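Local coordinates for protein rubber oxygenase (Streptomyces sp., PDB 5O1L) that cleaves poly(cis-1,4-isoprene) in natural and synthetic rubber endo-wise, using a non-covalently bound b-type heme to add dioxygen across the double bonds, at residues R105-W110 and S186-A191; A114-G119 and D179-H184; G131-L136 and R240-W245; S327-G332 and A354-V359. One frame throughout, in Å; residues are numbered along the deposited sequence. Where two conformers were deposited one is given.

Contact 1: residues R105-W110 and S186-A191; sequences RRMPSW and SMIVTA
Arg105 NH2 is gripped by two backbone carbonyls, Gln87 O and, more weakly, Asn85 O, while NH1 of the same guanidinium pairs with Glu102 in a salt bridge. This fixes the arginine at the loop between helices 95-104 and 113-125, where its backbone and CB meet the first turn of helix 187-204, which carries His198, the probable axial ligand of the heme iron in this all-helical, globin-clan fold. The contact itself is apolar and turns on Ile188, whose two arms divide the work. Its CG2, lying anti to the backbone N, reaches Arg105 O at 3.6 Å and Arg105 CB at 3.9 Å. The longer CG1-CD1 arm takes the thioether of Met107: the bend at chi2 (-74°) turns SD to the isoleucine, and that at chi3 (-79°) swings CE off the straight chain. Asn85 links both partners, since its OD1 accepts the N-H of Ile188 while its carbonyl makes the weak bond to Arg105. Behind the isoleucine the helix is under way, with Ala191 N bonded to Met187 O at 2.8 Å. Met107 SD rests 3.9 Å from Ile188 CD1 and 4.1 Å from Ile188 CG1.

Contact 2: residues A114-G119 and D179-H184; sequences AALDRG and DAYLPH. With EDO (1,2-ethanediol), chain G.
Leu116 and Tyr181 meet through one methyl: Leu116 CD1 lies 4.0 Å from Tyr181 CB and 4.1 Å from Tyr181 CG and CD2, at the root of the phenol and oblique to its ring. Both side chains point across the gap from their backbones. Beside this pair, Asp117 OD1 comes to 3.3 Å from Leu182 CD2, the two side chains crossing at about a right angle; the carboxylate oxygen here faces a methyl, so the contact is van der Waals in kind.

In the next shell, polar partners hold the ends of these groups. The other carboxylate oxygen, Asp117 OD2, forms a salt bridge with Lys113 one turn back on the same helix, and the hydroxyl of Tyr181 shares a hydrogen bond with Ser264 OG of helix 251-267. Met107 touches both Leu116 and Tyr181 and completes the apolar patch. The loop is shaped by a type I beta turn from Asp179 to Leu182, closed by Leu182 N to Asp179 O at 3.0 Å, and Asn85 ND2 bonds the carbonyls of Ala180 and Leu182. Near the start of the helix, Ala114 N donates to O1 of a 1,2-ethanediol molecule at 3.0 Å, the N-H···O angle being 161°; this diol, probably from the crystallisation liquor, also binds Asp112. In this all-helical oxygenase a type I beta turn thus packs on helix 113-125, joining it to the loop that leads into helix 187-204, which probably supplies the axial heme ligand.

Contact 3: residues G131-L136 and R240-W245; sequences GALYGL and RKMKQW
The indole of Trp245 has the carbonyl of Lys241, one turn back, over one face, with Lys241 O 3.3 Å above the plane and offset toward the rim. Leu133 comes in obliquely on the same side of the indole plane, its chain running head-on to that of the tryptophan: Leu133 CD2 is 3.5 Å from Trp245 CH2, and Leu133 CD1 is 3.8 Å from Trp245 CZ3. On the side away from Lys241 O two more rings meet the indole, Trp355 edge-to-face and Tyr329 with its plane nearly parallel.

Leu133 is the knob of the contact, set in a hole formed by Val238, Lys241, Met242 and Trp245. Its CD2 also touches Lys241 CB at 3.6 Å, and its CD1 touches Met242 CG at 3.7 Å. Lys241 offers only its root to the leucine: bends at chi2 (-51°) and chi3 (-57°) carry the ammonium of this buried lysine off, where NZ donates to Thr330 O of helix 320-331. A further bond, from Lys241 NZ to Gln244 OE1, belongs to one of two glutamine conformers and is less certain. On the other side, helix 127-142 widens into a pi-type turn at 133-136, starting at the very leucine that makes the contact. All four touching residues are buried, as expected of helix-on-helix core packing, here between helices 127-142 and 224-244 within the globin-clan catalytic domain.

Contact 4: residues S327-G332 and A354-V359; sequences SRYTLG and AWPLLV
Tyr329 of helix 320-331 and Trp355 of helix 345-362 bring two helices of the all-helical catalytic domain together through their side chains, the backbones staying 9.9 Å apart between Tyr329 CA and Trp355 CA. Along the first segment, Arg328 comes ahead of the contact and also links the two helices, its NE forming a salt bridge with Glu348 of helix 345-362, while NH1 pairs with Asp337.

Tyr329 follows and spans the gap. With CG anti to the backbone N (chi1 170°), the phenol extends straight toward the second helix. Its ring meets the five-membered ring of Trp355 obliquely, centroids 5.6 Å apart and planes at 78°, edges leading: Tyr329 CE2 is 3.7 Å from Trp355 CD1, and the hydroxyl sits near the indole plane at 3.6 Å from that carbon. The same Tyr329 OH lies 4.0 Å from Pro356 CD.

Thr330 turns back on its own helix, its OG1 hydrogen-bonded to Phe326 O. Leu331 N bonds Ser327 O, and Gly332 N adds a weak bond to Arg328 O. Gly332, with positive phi (89°), leaves the helical angles and sits at the N-cap of helix 333-339.

Opposite, Pro356 has no N-H to give, and the helix kinks at 356-357, Leu357 N making only a weak bond to Ala354 O. One turn past the tryptophan, Val359 CG2 lies 3.7 Å above one face of the Trp355 indole, offset toward its rim.

How the contacts relate
From the N terminus, the loop at 105-110 opens contact 1 and helix 113-125 opens contact 2; helix 127-142, next in the chain, opens contact 3. Contact 2 closes first, at 179-184, nested inside the loop that contact 1 closes at 186-191. Contact 3 closes later, at 240-245, and so crosses both. Contact 4 follows in series, closing a short loop from 327-332 to 354-359. Contacts 1 and 2 touch near helix 187-204, where Met187 N lies 2.9 Å from Ala180 O. Contacts 3 and 4 also touch, tying helices 127-142 and 224-244 to helices 320-331 and 345-362. Contact 4 lies across the chain's centre from contact 1, their centres about 34 Å apart.

Contact 1: residues R105-W110 and S186-A191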
loop_
_atom_site.group_PDB
_atom_site.type_symbol
_atom_site.label_atom_id
_atom_site.label_comp_id
_atom_site.label_asym_id
_atom_site.label_seq_id
_atom_site.Cartn_x
_atom_site.Cartn_y
_atom_site.Cartn_z
ATOM N N ARG A 105 -0.502 18.349 7.033
ATOM C CA ARG A 105 0.890 18.111 6.827
ATOM C C ARG A 105 1.707 17.939 8.132
ATOM O O ARG A 105 2.866 17.619 8.093
ATOM C CB ARG A 105 1.471 19.196 5.907
ATOM C CG ARG A 105 1.646 20.486 6.704
ATOM C CD ARG A 105 2.188 21.655 5.889
ATOM N NE ARG A 105 3.470 21.313 5.297
ATOM C CZ ARG A 105 4.124 21.968 4.364
ATOM N NH1 ARG A 105 3.613 23.078 3.834
ATOM N NH2 ARG A 105 5.242 21.462 3.928
ATOM N N ARG A 106 1.044 18.122 9.272
ATOM C CA ARG A 106 1.749 18.008 10.546
ATOM C C ARG A 106 1.997 16.534 10.892
ATOM O O ARG A 106 1.077 15.737 10.858
ATOM C CB ARG A 106 0.897 18.642 11.620
ATOM C CG ARG A 106 0.807 20.155 11.459
ATOM C CD ARG A 106 -0.209 20.752 12.393
ATOM N NE ARG A 106 0.151 20.472 13.769
ATOM C CZ ARG A 106 -0.517 19.678 14.602
ATOM N NH1 ARG A 106 -1.669 19.071 14.252
ATOM N NH2 ARG A 106 -0.014 19.510 15.823
ATOM N N MET A 107 3.220 16.257 11.257
ATOM C CA MET A 107 3.575 14.926 11.770
ATOM C C MET A 107 2.953 14.702 13.113
ATOM O O MET A 107 2.835 15.665 13.895
ATOM C CB MET A 107 5.064 14.815 11.869
ATOM C CG MET A 107 5.739 14.838 10.525
ATOM S SD MET A 107 5.561 13.325 9.571
ATOM C CE MET A 107 6.824 12.320 10.400
ATOM N N PRO A 108 2.618 13.441 13.439
ATOM C CA PRO A 108 2.074 13.219 14.776
ATOM C C PRO A 108 3.154 13.471 15.850
ATOM O O PRO A 108 4.348 13.260 15.624
ATOM C CB PRO A 108 1.713 11.756 14.740
ATOM C CG PRO A 108 2.556 11.145 13.722
ATOM C CD PRO A 108 2.770 12.215 12.679
ATOM N N SER A 109 2.678 13.765 17.063
ATOM C CA SER A 109 3.576 14.008 18.173
ATOM C C SER A 109 4.435 12.808 18.619
ATOM O O SER A 109 5.539 12.944 19.158
ATOM C CB SER A 109 2.726 14.430 19.427
ATOM O OG SER A 109 1.803 13.390 19.746
ATOM N N TRP A 110 3.955 11.595 18.246
ATOM C CA TRP A 110 4.599 10.387 18.564
ATOM C C TRP A 110 5.516 9.881 17.468
ATOM O O TRP A 110 6.137 8.827 17.635
ATOM C CB TRP A 110 3.546 9.320 18.879
ATOM C CG TRP A 110 2.362 9.234 17.960
ATOM C CD1 TRP A 110 1.166 9.807 18.065
ATOM C CD2 TRP A 110 2.304 8.468 16.728
ATOM N NE1 TRP A 110 0.332 9.482 17.024
ATOM C CE2 TRP A 110 1.051 8.661 16.181
ATOM C CE3 TRP A 110 3.191 7.647 16.067
ATOM C CZ2 TRP A 110 0.640 8.011 15.018
ATOM C CZ3 TRP A 110 2.738 7.012 14.887
ATOM C CH2 TRP A 110 1.504 7.234 14.406
ATOM N N SER A 186 9.499 13.427 0.262
ATOM C CA SER A 186 8.221 13.781 -0.245
ATOM C C SER A 186 7.029 12.972 0.324
ATOM O O SER A 186 5.903 13.162 -0.116
ATOM C CB SER A 186 8.204 13.709 -1.782
ATOM O OG SER A 186 8.427 12.419 -2.222
ATOM N N MET A 187 7.242 12.140 1.348
ATOM C CA MET A 187 6.114 11.359 1.787
ATOM C C MET A 187 5.057 12.142 2.470
ATOM O O MET A 187 3.866 11.738 2.435
ATOM C CB MET A 187 6.549 10.120 2.643
ATOM C CG MET A 187 5.468 9.117 2.972
ATOM S SD MET A 187 4.806 8.364 1.459
ATOM C CE MET A 187 3.073 8.379 1.822
ATOM N N ILE A 188 5.367 13.260 3.120
ATOM C CA ILE A 188 4.269 14.060 3.665
ATOM C C ILE A 188 3.394 14.641 2.553
ATOM O O ILE A 188 2.185 14.586 2.623
ATOM C CB ILE A 188 4.826 15.182 4.508
ATOM C CG1 ILE A 188 5.598 14.598 5.712
ATOM C CG2 ILE A 188 3.665 16.107 4.947
ATOM C CD1 ILE A 188 6.359 15.609 6.531
ATOM N N VAL A 189 4.056 15.141 1.524
ATOM C CA VAL A 189 3.368 15.617 0.322
ATOM C C VAL A 189 2.482 14.525 -0.265
ATOM O O VAL A 189 1.288 14.758 -0.472
ATOM C CB VAL A 189 4.352 16.153 -0.681
ATOM C CG1 VAL A 189 3.652 16.586 -1.932
ATOM C CG2 VAL A 189 5.173 17.267 -0.040
ATOM N N THR A 190 3.045 13.325 -0.464
ATOM C CA THR A 190 2.300 12.225 -1.053
ATOM C C THR A 190 1.153 11.845 -0.160
ATOM O O THR A 190 0.064 11.596 -0.618
ATOM C CB THR A 190 3.243 11.028 -1.229
ATOM O OG1 THR A 190 4.174 11.440 -2.232
ATOM C CG2 THR A 190 2.479 9.765 -1.659
ATOM N N ALA A 191 1.397 11.765 1.162
ATOM C CA ALA A 191 0.314 11.407 2.068
ATOM C C ALA A 191 -0.832 12.391 2.072
ATOM O O ALA A 191 -2.023 12.003 2.070
ATOM C CB ALA A 191 0.825 11.245 3.486
#

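Contact 2: residues A114-G119 and D179-H184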
loop_
_atom_site.group_PDB
_atom_site.type_symbol
_atom_site.label_atom_id
_atom_site.label_comp_id
_atom_site.label_asym_id
_atom_site.label_seq_id
_atom_site.Cartn_x
_atom_site.Cartn_y
_atom_site.Cartn_z
ATOM N N ALA A 114 14.421 9.180 14.530
ATOM C CA ALA A 114 15.461 8.172 14.455
ATOM C C ALA A 114 14.891 6.839 13.936
ATOM O O ALA A 114 15.516 6.150 13.118
ATOM C CB ALA A 114 16.143 7.978 15.744
ATOM N N ALA A 115 13.708 6.481 14.415
ATOM C CA ALA A 115 13.120 5.234 13.983
ATOM C C ALA A 115 12.689 5.308 12.546
ATOM O O ALA A 115 12.786 4.343 11.800
ATOM C CB ALA A 115 11.927 4.865 14.842
ATOM N N LEU A 116 12.120 6.429 12.159
ATOM C CA LEU A 116 11.768 6.599 10.768
ATOM C C LEU A 116 12.988 6.436 9.854
ATOM O O LEU A 116 12.893 5.830 8.814
ATOM C CB LEU A 116 11.046 7.915 10.525
ATOM C CG LEU A 116 9.663 8.045 11.135
ATOM C CD1 LEU A 116 9.217 9.515 10.985
ATOM C CD2 LEU A 116 8.690 7.063 10.640
ATOM N N ASP A 117 14.085 7.028 10.252
ATOM C CA ASP A 117 15.346 6.909 9.474
ATOM C C ASP A 117 15.786 5.465 9.431
ATOM O O ASP A 117 16.240 4.948 8.357
ATOM C CB ASP A 117 16.441 7.742 10.113
ATOM C CG ASP A 117 16.284 9.236 9.975
ATOM O OD1 ASP A 117 15.419 9.761 9.238
ATOM O OD2 ASP A 117 17.123 9.950 10.635
ATOM N N ARG A 118 15.705 4.749 10.563
ATOM C CA ARG A 118 16.113 3.368 10.599
ATOM C C ARG A 118 15.253 2.495 9.716
ATOM O O ARG A 118 15.726 1.586 9.056
ATOM C CB ARG A 118 16.148 2.870 12.040
ATOM C CG ARG A 118 16.591 1.461 12.140
ATOM C CD ARG A 118 16.726 0.978 13.605
ATOM N NE ARG A 118 17.498 -0.209 13.553
ATOM C CZ ARG A 118 18.420 -0.595 14.427
ATOM N NH1 ARG A 118 18.638 0.112 15.526
ATOM N NH2 ARG A 118 19.053 -1.737 14.217
ATOM N N GLY A 119 13.946 2.754 9.734
ATOM C CA GLY A 119 13.057 2.004 8.878
ATOM C C GLY A 119 13.259 2.218 7.419
ATOM O O GLY A 119 13.132 1.275 6.630
ATOM N N ASP A 179 14.173 8.623 1.787
ATOM C CA ASP A 179 14.119 9.955 2.325
ATOM C C ASP A 179 12.749 10.376 2.824
ATOM O O ASP A 179 12.444 11.572 2.972
ATOM C CB ASP A 179 14.518 10.942 1.194
ATOM C CG ASP A 179 15.818 10.572 0.488
ATOM O OD1 ASP A 179 16.796 10.810 1.161
ATOM O OD2 ASP A 179 15.771 9.959 -0.548
ATOM N N ALA A 180 11.862 9.385 2.991
ATOM C CA ALA A 180 10.416 9.631 3.087
ATOM C C ALA A 180 10.046 10.828 3.926
ATOM O O ALA A 180 9.275 11.702 3.436
ATOM C CB ALA A 180 9.714 8.390 3.604
ATOM N N TYR A 181 10.511 10.918 5.152
ATOM C CA TYR A 181 10.110 11.930 6.075
ATOM C C TYR A 181 11.186 12.966 6.375
ATOM O O TYR A 181 11.016 13.792 7.274
ATOM C CB TYR A 181 9.523 11.310 7.390
ATOM C CG TYR A 181 8.223 10.581 7.129
ATOM C CD1 TYR A 181 7.082 11.290 6.927
ATOM C CD2 TYR A 181 8.153 9.208 7.001
ATOM C CE1 TYR A 181 5.838 10.708 6.629
ATOM C CE2 TYR A 181 6.887 8.594 6.742
ATOM C CZ TYR A 181 5.754 9.382 6.545
ATOM O OH TYR A 181 4.556 8.753 6.298
ATOM N N LEU A 182 12.216 13.022 5.538
ATOM C CA LEU A 182 13.260 14.065 5.672
ATOM C C LEU A 182 12.796 15.340 5.022
ATOM O O LEU A 182 11.919 15.337 4.207
ATOM C CB LEU A 182 14.531 13.522 5.051
ATOM C CG LEU A 182 15.108 12.232 5.626
ATOM C CD1 LEU A 182 16.361 11.818 4.836
ATOM C CD2 LEU A 182 15.353 12.363 7.131
ATOM N N PRO A 183 13.468 16.476 5.292
ATOM C CA PRO A 183 13.017 17.742 4.693
ATOM C C PRO A 183 13.005 17.752 3.178
ATOM O O PRO A 183 12.092 18.293 2.575
ATOM C CB PRO A 183 14.003 18.777 5.290
ATOM C CG PRO A 183 14.422 18.152 6.589
ATOM C CD PRO A 183 14.517 16.675 6.324
ATOM N N HIS A 184 13.939 17.055 2.544
ATOM C CA HIS A 184 14.010 16.970 1.126
ATOM C C HIS A 184 13.240 15.819 0.512
ATOM O O HIS A 184 13.239 15.646 -0.705
ATOM C CB HIS A 184 15.483 16.847 0.629
ATOM C CG HIS A 184 16.232 15.718 1.240
ATOM N ND1 HIS A 184 16.341 14.446 0.694
ATOM C CD2 HIS A 184 16.797 15.658 2.451
ATOM C CE1 HIS A 184 17.006 13.688 1.533
ATOM N NE2 HIS A 184 17.336 14.405 2.578
HETATM C C1 EDO G . 14.029 10.463 18.389
HETATM O O1 EDO G . 14.250 10.792 17.009
HETATM C C2 EDO G . 14.929 9.305 18.825
HETATM O O2 EDO G . 14.479 8.762 20.065
#

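Contact 3: residues G131-L136 and R240-W245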
loop_
_atom_site.group_PDB
_atom_site.type_symbol
_atom_site.label_atom_id
_atom_site.label_comp_id
_atom_site.label_asym_id
_atom_site.label_seq_id
_atom_site.Cartn_x
_atom_site.Cartn_y
_atom_site.Cartn_z
ATOM N N GLY A 131 10.574 -4.666 -2.234
ATOM C CA GLY A 131 10.026 -4.168 -3.498
ATOM C C GLY A 131 9.293 -5.273 -4.235
ATOM O O GLY A 131 8.251 -5.031 -4.878
ATOM N N ALA A 132 9.814 -6.487 -4.210
ATOM C CA ALA A 132 9.151 -7.606 -4.877
ATOM C C ALA A 132 7.847 -7.947 -4.161
ATOM O O ALA A 132 6.837 -8.247 -4.775
ATOM C CB ALA A 132 10.056 -8.820 -4.919
ATOM N N LEU A 133 7.903 -7.907 -2.841
ATOM C CA LEU A 133 6.703 -8.173 -2.055
ATOM C C LEU A 133 5.628 -7.137 -2.232
ATOM O O LEU A 133 4.462 -7.520 -2.364
ATOM C CB LEU A 133 7.067 -8.321 -0.573
ATOM C CG LEU A 133 7.812 -9.629 -0.262
ATOM C CD1 LEU A 133 8.478 -9.604 1.043
ATOM C CD2 LEU A 133 6.850 -10.830 -0.330
ATOM N N TYR A 134 5.959 -5.850 -2.245
ATOM C CA TYR A 134 4.965 -4.843 -2.553
ATOM C C TYR A 134 4.417 -5.002 -3.938
ATOM O O TYR A 134 3.209 -4.961 -4.129
ATOM C CB TYR A 134 5.495 -3.431 -2.401
ATOM C CG TYR A 134 5.885 -2.941 -0.999
ATOM C CD1 TYR A 134 5.175 -3.264 0.102
ATOM C CD2 TYR A 134 6.920 -2.015 -0.856
ATOM C CE1 TYR A 134 5.561 -2.772 1.362
ATOM C CE2 TYR A 134 7.306 -1.542 0.389
ATOM C CZ TYR A 134 6.593 -1.975 1.482
ATOM O OH TYR A 134 7.043 -1.443 2.696
ATOM N N GLY A 135 5.280 -5.163 -4.905
ATOM C CA GLY A 135 4.881 -5.076 -6.323
ATOM C C GLY A 135 4.130 -6.268 -6.764
ATOM O O GLY A 135 3.086 -6.132 -7.485
ATOM N N LEU A 136 4.614 -7.457 -6.489
ATOM C CA LEU A 136 3.964 -8.671 -6.897
ATOM C C LEU A 136 3.043 -9.119 -5.842
ATOM O O LEU A 136 1.885 -9.347 -6.179
ATOM C CB LEU A 136 4.951 -9.771 -7.294
ATOM C CG LEU A 136 5.809 -9.370 -8.453
ATOM C CD1 LEU A 136 6.841 -10.451 -8.699
ATOM C CD2 LEU A 136 4.995 -9.111 -9.710
ATOM N N ARG A 240 5.695 -10.378 7.471
ATOM C CA ARG A 240 5.519 -11.822 7.604
ATOM C C ARG A 240 6.318 -12.568 6.573
ATOM O O ARG A 240 7.023 -13.574 6.898
ATOM C CB ARG A 240 4.074 -12.244 7.552
ATOM C CG ARG A 240 3.840 -13.748 7.607
ATOM C CD ARG A 240 2.343 -14.090 7.596
ATOM N NE ARG A 240 1.586 -13.707 6.380
ATOM C CZ ARG A 240 1.511 -14.362 5.228
ATOM N NH1 ARG A 240 2.172 -15.493 4.981
ATOM N NH2 ARG A 240 0.764 -13.854 4.265
ATOM N N LYS A 241 6.243 -12.161 5.352
ATOM C CA LYS A 241 6.955 -12.890 4.288
ATOM C C LYS A 241 8.453 -12.740 4.422
ATOM O O LYS A 241 9.193 -13.767 4.234
ATOM C CB LYS A 241 6.522 -12.392 2.937
ATOM C CG LYS A 241 5.119 -12.700 2.557
ATOM C CD LYS A 241 4.696 -14.157 2.701
ATOM C CE LYS A 241 5.589 -15.100 1.890
ATOM N NZ LYS A 241 5.023 -16.479 1.968
ATOM N N MET A 242 8.986 -11.586 4.786
ATOM C CA MET A 242 10.432 -11.439 4.917
ATOM C C MET A 242 10.922 -12.410 5.977
ATOM O O MET A 242 11.976 -13.086 5.805
ATOM C CB MET A 242 10.852 -10.019 5.251
ATOM C CG MET A 242 10.714 -9.191 4.006
ATOM S SD MET A 242 11.549 -7.605 4.191
ATOM C CE MET A 242 10.760 -7.077 5.524
ATOM N N LYS A 243 10.225 -12.493 7.100
ATOM C CA LYS A 243 10.653 -13.351 8.197
ATOM C C LYS A 243 10.567 -14.771 7.716
ATOM O O LYS A 243 11.536 -15.553 7.996
ATOM C CB LYS A 243 9.881 -13.087 9.495
ATOM C CG LYS A 243 10.268 -11.763 10.094
ATOM C CD LYS A 243 9.445 -11.365 11.299
ATOM C CE LYS A 243 10.174 -10.387 12.172
ATOM N NZ LYS A 243 9.290 -10.043 13.325
ATOM N N GLN A 244 9.505 -15.166 7.022
ATOM C CA GLN A 244 9.340 -16.559 6.574
ATOM C C GLN A 244 10.484 -16.955 5.655
ATOM O O GLN A 244 10.977 -18.094 5.707
ATOM C CB GLN A 244 8.024 -16.771 5.835
ATOM C CG GLN A 244 7.710 -18.214 5.471
ATOM C CD GLN A 244 6.470 -18.331 4.582
ATOM O OE1 GLN A 244 5.729 -17.353 4.369
ATOM N NE2 GLN A 244 6.271 -19.501 3.993
ATOM N N TRP A 245 10.929 -16.054 4.798
ATOM C CA TRP A 245 12.027 -16.302 3.845
ATOM C C TRP A 245 13.384 -16.322 4.463
ATOM O O TRP A 245 14.348 -16.658 3.742
ATOM C CB TRP A 245 12.006 -15.220 2.746
ATOM C CG TRP A 245 10.878 -15.279 1.782
ATOM C CD1 TRP A 245 9.982 -16.266 1.622
ATOM C CD2 TRP A 245 10.582 -14.314 0.807
ATOM N NE1 TRP A 245 9.125 -15.944 0.624
ATOM C CE2 TRP A 245 9.478 -14.760 0.082
ATOM C CE3 TRP A 245 11.137 -13.081 0.465
ATOM C CZ2 TRP A 245 8.936 -13.998 -0.991
ATOM C CZ3 TRP A 245 10.606 -12.345 -0.575
ATOM C CH2 TRP A 245 9.533 -12.836 -1.301
#

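Contact 4: residues S327-G332 and A354-V359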
loop_
_atom_site.group_PDB
_atom_site.type_symbol
_atom_site.label_atom_id
_atom_site.label_comp_id
_atom_site.label_asym_id
_atom_site.label_seq_id
_atom_site.Cartn_x
_atom_site.Cartn_y
_atom_site.Cartn_z
ATOM N N SER A 327 4.739 -15.472 -7.709
ATOM C CA SER A 327 3.602 -14.882 -7.004
ATOM C C SER A 327 2.792 -15.955 -6.231
ATOM O O SER A 327 2.288 -15.732 -5.129
ATOM C CB SER A 327 2.723 -14.152 -7.962
ATOM O OG SER A 327 3.461 -13.116 -8.558
ATOM N N ARG A 328 2.651 -17.158 -6.758
ATOM C CA ARG A 328 2.015 -18.222 -6.074
ATOM C C ARG A 328 2.817 -18.638 -4.884
ATOM O O ARG A 328 2.259 -18.929 -3.832
ATOM C CB ARG A 328 1.786 -19.442 -7.015
ATOM C CG ARG A 328 0.682 -19.163 -7.997
ATOM C CD ARG A 328 0.462 -20.321 -8.962
ATOM N NE ARG A 328 0.008 -21.433 -8.222
ATOM C CZ ARG A 328 -1.251 -21.642 -7.800
ATOM N NH1 ARG A 328 -2.253 -20.937 -8.227
ATOM N NH2 ARG A 328 -1.475 -22.638 -6.965
ATOM N N TYR A 329 4.134 -18.666 -4.989
ATOM C CA TYR A 329 4.988 -18.998 -3.850
ATOM C C TYR A 329 4.800 -17.943 -2.741
ATOM O O TYR A 329 4.797 -18.314 -1.560
ATOM C CB TYR A 329 6.415 -18.986 -4.361
ATOM C CG TYR A 329 7.456 -19.065 -3.269
ATOM C CD1 TYR A 329 7.588 -20.177 -2.512
ATOM C CD2 TYR A 329 8.327 -18.010 -3.055
ATOM C CE1 TYR A 329 8.523 -20.215 -1.497
ATOM C CE2 TYR A 329 9.301 -18.054 -2.113
ATOM C CZ TYR A 329 9.415 -19.137 -1.358
ATOM O OH TYR A 329 10.397 -19.159 -0.361
ATOM N N THR A 330 4.716 -16.706 -3.145
ATOM C CA THR A 330 4.634 -15.572 -2.209
ATOM C C THR A 330 3.276 -15.535 -1.559
ATOM O O THR A 330 3.164 -15.407 -0.296
ATOM C CB THR A 330 4.914 -14.313 -2.936
ATOM O OG1 THR A 330 6.277 -14.327 -3.404
ATOM C CG2 THR A 330 4.751 -13.155 -2.019
ATOM N N LEU A 331 2.208 -15.673 -2.331
ATOM C CA LEU A 331 0.848 -15.555 -1.796
ATOM C C LEU A 331 0.290 -16.845 -1.215
ATOM O O LEU A 331 -0.737 -16.797 -0.484
ATOM C CB LEU A 331 -0.088 -15.022 -2.854
ATOM C CG LEU A 331 0.286 -13.585 -3.228
ATOM C CD1 LEU A 331 -0.319 -13.189 -4.541
ATOM C CD2 LEU A 331 -0.112 -12.618 -2.117
ATOM N N GLY A 332 0.870 -17.946 -1.612
ATOM C CA GLY A 332 0.312 -19.277 -1.277
ATOM C C GLY A 332 -0.660 -19.698 -2.328
ATOM O O GLY A 332 -1.264 -18.899 -3.053
ATOM N N ALA A 354 14.830 -23.505 -3.156
ATOM C CA ALA A 354 16.092 -22.787 -3.301
ATOM C C ALA A 354 16.013 -21.307 -3.002
ATOM O O ALA A 354 17.056 -20.700 -2.713
ATOM C CB ALA A 354 16.643 -22.964 -4.704
ATOM N N TRP A 355 14.849 -20.683 -3.033
ATOM C CA TRP A 355 14.807 -19.253 -2.745
ATOM C C TRP A 355 15.332 -18.957 -1.338
ATOM O O TRP A 355 16.097 -18.003 -1.198
ATOM C CB TRP A 355 13.390 -18.671 -2.907
ATOM C CG TRP A 355 13.250 -17.182 -2.626
ATOM C CD1 TRP A 355 12.593 -16.557 -1.568
ATOM C CD2 TRP A 355 13.732 -16.137 -3.471
ATOM N NE1 TRP A 355 12.713 -15.229 -1.732
ATOM C CE2 TRP A 355 13.358 -14.924 -2.897
ATOM C CE3 TRP A 355 14.396 -16.124 -4.679
ATOM C CZ2 TRP A 355 13.681 -13.692 -3.478
ATOM C CZ3 TRP A 355 14.736 -14.854 -5.277
ATOM C CH2 TRP A 355 14.400 -13.689 -4.638
ATOM N N PRO A 356 15.032 -19.793 -0.337
ATOM C CA PRO A 356 15.619 -19.471 0.998
ATOM C C PRO A 356 17.139 -19.585 0.995
ATOM O O PRO A 356 17.777 -18.963 1.842
ATOM C CB PRO A 356 14.970 -20.483 1.916
ATOM C CG PRO A 356 13.771 -21.001 1.215
ATOM C CD PRO A 356 13.982 -20.819 -0.257
ATOM N N LEU A 357 17.723 -20.356 0.085
ATOM C CA LEU A 357 19.178 -20.439 -0.010
ATOM C C LEU A 357 19.747 -19.192 -0.597
ATOM O O LEU A 357 20.796 -18.719 -0.151
ATOM C CB LEU A 357 19.640 -21.667 -0.815
ATOM C CG LEU A 357 19.136 -23.008 -0.251
ATOM C CD1 LEU A 357 19.415 -24.072 -1.271
ATOM C CD2 LEU A 357 19.846 -23.211 1.078
ATOM N N LEU A 358 19.054 -18.644 -1.588
ATOM C CA LEU A 358 19.521 -17.375 -2.179
ATOM C C LEU A 358 19.445 -16.306 -1.110
ATOM O O LEU A 358 20.336 -15.494 -0.975
ATOM C CB LEU A 358 18.660 -16.991 -3.340
ATOM C CG LEU A 358 19.244 -17.394 -4.699
ATOM C CD1 LEU A 358 19.172 -18.856 -4.878
ATOM C CD2 LEU A 358 18.600 -16.666 -5.885
ATOM N N VAL A 359 18.350 -16.301 -0.325
ATOM C CA VAL A 359 18.225 -15.297 0.711
ATOM C C VAL A 359 19.360 -15.440 1.727
ATOM O O VAL A 359 20.010 -14.456 2.112
ATOM C CB VAL A 359 16.832 -15.389 1.377
ATOM C CG1 VAL A 359 16.782 -14.452 2.570
ATOM C CG2 VAL A 359 15.760 -15.022 0.305
#